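Local coordinates for putative aldo/keto reductase (Salmonella enterica subsp. enterica serovar Typhimurium, PDB 4R9O), which probably acts as an NADP-dependent oxidoreductase of the aldo/keto reductase family, built on a TIM barrel, at residues Gln82-Cys87 with Leu125-Ile130. Numbering follows the deposited sequence.
Sequences QIVTKC and LDMLLI
Segments 82-87 and 125-130 pair as neighbouring parallel strands of the aldo/keto reductase TIM barrel, joined through helix 106-119 in a beta-alpha-beta crossover, their axes 29° apart. Between these two strands the odd-numbered residues carry the strong backbone bonds: Met-127 N gives to Ile-83 O, Thr-85 N to Met-127 O at 3.0 Å, Leu-129 N to Thr-85 O at 2.8 Å, and Cys-87 N to Leu-129 O. At the N-terminal end, where the chain turns a corner at Asp-126, the side chain of Asp-126 adds a bond of its own, beside a weak one from its N to Ile-83 O. Its CG lies beside its own backbone N (chi1 -65°), bringing OD2 to 2.7 Å from Ile-83 N; the N-H is well aligned but reaches OD2 from above the carboxylate plane. Arg-78 forms a salt bridge to the same oxygen, so OD2 serves both the amide of Ile-83 and the guanidinium of Arg-78.

Side chains alternate between two faces. Thr-85, Cys-87, Leu-128 and Ile-130 face the surrounding helices, 106-119 and 139-151. Here the CG2 methyl of Thr-85 is shared by two leucines, with Leu-125 CD1 at 3.6 Å and Leu-128 CD1 at 3.8 Å, while its OG1 hydrogen-bonds Glu-64. On the barrel-interior face, Met-127 folds at its last torsion (chi3 68°), setting CE 3.9 Å from both CG1 and CG2 of Val-84; Phe-17 packs against both residues. Further along, Leu-129 lies alongside the aliphatic part of Lys-86 and comes close to Ser-161, a probable NADP(+)-binding residue. Lys-86 NZ makes a salt bridge to Asp-53 and a hydrogen bond to the OH of Tyr-58, the probable proton donor; just short of NZ, Lys-86 CE lies 3.9 Å from Leu-129 CD1.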
ATOM      1  N   GLN C  82      21.716  -9.128 -35.300  1.00 29.74           N
ATOM      2  CA  GLN C  82      22.209  -9.323 -33.943  1.00 32.74           C
ATOM      3  C   GLN C  82      21.120 -10.085 -33.201  1.00 31.93           C
ATOM      4  O   GLN C  82      20.003  -9.593 -33.039  1.00 32.08           O
ATOM      5  CB  GLN C  82      22.533  -8.001 -33.242  1.00 33.99           C
ATOM      6  CG  GLN C  82      23.601  -7.171 -33.929  1.00 32.94           C
ATOM      7  CD  GLN C  82      23.027  -6.394 -35.089  1.00 34.20           C
ATOM      8  OE1 GLN C  82      23.623  -6.324 -36.170  1.00 33.62           O
ATOM      9  NE2 GLN C  82      21.847  -5.820 -34.878  1.00 32.63           N
ATOM     10  N   ILE C  83      21.436 -11.301 -32.782  1.00 30.63           N
ATOM     11  CA  ILE C  83      20.452 -12.135 -32.125  1.00 28.90           C
ATOM     12  C   ILE C  83      20.616 -12.128 -30.617  1.00 27.75           C
ATOM     13  O   ILE C  83      21.688 -12.419 -30.085  1.00 28.49           O
ATOM     14  CB  ILE C  83      20.512 -13.578 -32.609  1.00 29.60           C
ATOM     15  CG1 ILE C  83      20.356 -13.611 -34.132  1.00 29.63           C
ATOM     16  CG2 ILE C  83      19.417 -14.391 -31.911  1.00 27.10           C
ATOM     17  CD1 ILE C  83      20.456 -14.995 -34.725  1.00 31.75           C
ATOM     18  N   VAL C  84      19.529 -11.785 -29.944  1.00 26.84           N
ATOM     19  CA  VAL C  84      19.495 -11.734 -28.494  1.00 25.91           C
ATOM     20  C   VAL C  84      18.546 -12.817 -28.028  1.00 27.76           C
ATOM     21  O   VAL C  84      17.425 -12.916 -28.530  1.00 27.01           O
ATOM     22  CB  VAL C  84      19.010 -10.367 -27.963  1.00 24.55           C
ATOM     23  CG1 VAL C  84      18.992 -10.369 -26.418  1.00 24.30           C
ATOM     24  CG2 VAL C  84      19.869  -9.215 -28.495  1.00 29.88           C
ATOM     25  N   THR C  85      18.982 -13.638 -27.080  1.00 28.61           N
ATOM     26  CA  THR C  85      18.056 -14.585 -26.483  1.00 27.61           C
ATOM     27  C   THR C  85      18.253 -14.664 -24.968  1.00 27.36           C
ATOM     28  O   THR C  85      19.107 -13.967 -24.407  1.00 27.92           O
ATOM     29  CB  THR C  85      18.180 -15.985 -27.121  1.00 28.33           C
ATOM     30  OG1 THR C  85      17.086 -16.799 -26.677  1.00 28.33           O
ATOM     31  CG2 THR C  85      19.510 -16.641 -26.768  1.00 30.52           C
ATOM     32  N   LYS C  86      17.431 -15.475 -24.308  1.00 27.33           N
ATOM     33  CA  LYS C  86      17.379 -15.484 -22.849  1.00 28.44           C
ATOM     34  C   LYS C  86      17.159 -16.871 -22.289  1.00 30.10           C
ATOM     35  O   LYS C  86      16.671 -17.754 -22.986  1.00 29.11           O
ATOM     36  CB  LYS C  86      16.258 -14.576 -22.322  1.00 27.21           C
ATOM     37  CG  LYS C  86      15.986 -13.312 -23.091  1.00 28.31           C
ATOM     38  CD  LYS C  86      14.879 -12.527 -22.395  1.00 30.94           C
ATOM     39  CE  LYS C  86      14.390 -11.362 -23.235  1.00 30.43           C
ATOM     40  NZ  LYS C  86      13.708 -11.813 -24.483  1.00 33.38           N
ATOM     41  N   CYS C  87      17.497 -17.034 -21.011  1.00 25.31           N
ATOM     42  CA  CYS C  87      17.186 -18.235 -20.251  1.00 26.57           C
ATOM     43  C   CYS C  87      16.986 -17.857 -18.782  1.00 29.91           C
ATOM     44  O   CYS C  87      17.308 -16.738 -18.380  1.00 30.14           O
ATOM     45  CB  CYS C  87      18.291 -19.283 -20.389  1.00 27.16           C
ATOM     46  SG  CYS C  87      19.862 -18.842 -19.611  1.00 35.70           S
ATOM     47  N   LEU C 125      25.645 -16.590 -30.473  1.00 28.82           N
ATOM     48  CA  LEU C 125      24.631 -15.619 -30.085  1.00 30.53           C
ATOM     49  C   LEU C 125      25.324 -14.296 -29.843  1.00 30.34           C
ATOM     50  O   LEU C 125      26.427 -14.270 -29.300  1.00 31.11           O
ATOM     51  CB  LEU C 125      23.879 -16.048 -28.815  1.00 27.63           C
ATOM     52  CG  LEU C 125      23.320 -17.472 -28.713  1.00 33.10           C
ATOM     53  CD1 LEU C 125      22.885 -17.766 -27.277  1.00 33.30           C
ATOM     54  CD2 LEU C 125      22.165 -17.710 -29.679  1.00 34.38           C
ATOM     55  N   ASP C 126      24.681 -13.203 -30.237  1.00 30.85           N
ATOM     56  CA  ASP C 126      25.241 -11.877 -30.017  1.00 29.37           C
ATOM     57  C   ASP C 126      25.109 -11.475 -28.562  1.00 28.65           C
ATOM     58  O   ASP C 126      26.014 -10.874 -28.000  1.00 29.66           O
ATOM     59  CB  ASP C 126      24.571 -10.844 -30.916  1.00 27.44           C
ATOM     60  CG  ASP C 126      24.847 -11.105 -32.394  1.00 34.16           C
ATOM     61  OD1 ASP C 126      25.840 -10.564 -32.918  1.00 35.52           O
ATOM     62  OD2 ASP C 126      24.075 -11.859 -33.020  1.00 34.12           O
ATOM     63  N   MET C 127      23.981 -11.817 -27.952  1.00 24.98           N
ATOM     64  CA  MET C 127      23.793 -11.556 -26.536  1.00 24.24           C
ATOM     65  C   MET C 127      22.875 -12.578 -25.858  1.00 29.28           C
ATOM     66  O   MET C 127      21.873 -13.010 -26.421  1.00 26.99           O
ATOM     67  CB  MET C 127      23.252 -10.127 -26.326  1.00 24.28           C
ATOM     68  CG  MET C 127      23.058  -9.746 -24.854  1.00 28.60           C
ATOM     69  SD  MET C 127      22.974  -7.954 -24.573  1.00 38.44           S
ATOM     70  CE  MET C 127      21.414  -7.535 -25.350  1.00 40.10           C
ATOM     71  N   LEU C 128      23.244 -12.968 -24.641  1.00 28.33           N
ATOM     72  CA  LEU C 128      22.418 -13.849 -23.824  1.00 27.78           C
ATOM     73  C   LEU C 128      22.013 -13.128 -22.537  1.00 28.29           C
ATOM     74  O   LEU C 128      22.856 -12.525 -21.864  1.00 25.81           O
ATOM     75  CB  LEU C 128      23.166 -15.145 -23.503  1.00 28.08           C
ATOM     76  CG  LEU C 128      22.437 -16.181 -22.637  1.00 31.44           C
ATOM     77  CD1 LEU C 128      21.238 -16.809 -23.364  1.00 31.16           C
ATOM     78  CD2 LEU C 128      23.392 -17.255 -22.171  1.00 30.19           C
ATOM     79  N   LEU C 129      20.724 -13.187 -22.208  1.00 25.05           N
ATOM     80  CA  LEU C 129      20.200 -12.527 -21.015  1.00 24.00           C
ATOM     81  C   LEU C 129      19.703 -13.523 -19.958  1.00 24.17           C
ATOM     82  O   LEU C 129      19.190 -14.583 -20.291  1.00 26.75           O
ATOM     83  CB  LEU C 129      19.046 -11.590 -21.385  1.00 24.74           C
ATOM     84  CG  LEU C 129      19.186 -10.561 -22.508  1.00 27.06           C
ATOM     85  CD1 LEU C 129      17.896  -9.739 -22.608  1.00 28.20           C
ATOM     86  CD2 LEU C 129      20.401  -9.661 -22.295  1.00 24.26           C
ATOM     87  N   ILE C 130      19.865 -13.174 -18.687  1.00 24.14           N
ATOM     88  CA  ILE C 130      19.079 -13.787 -17.624  1.00 23.67           C
ATOM     89  C   ILE C 130      17.688 -13.151 -17.673  1.00 23.73           C
ATOM     90  O   ILE C 130      17.535 -11.927 -17.522  1.00 22.74           O
ATOM     91  CB  ILE C 130      19.707 -13.583 -16.216  1.00 27.61           C
ATOM     92  CG1 ILE C 130      21.195 -13.944 -16.224  1.00 27.37           C
ATOM     93  CG2 ILE C 130      18.953 -14.411 -15.163  1.00 28.09           C
ATOM     94  CD1 ILE C 130      21.463 -15.448 -16.452  1.00 30.35           C
TER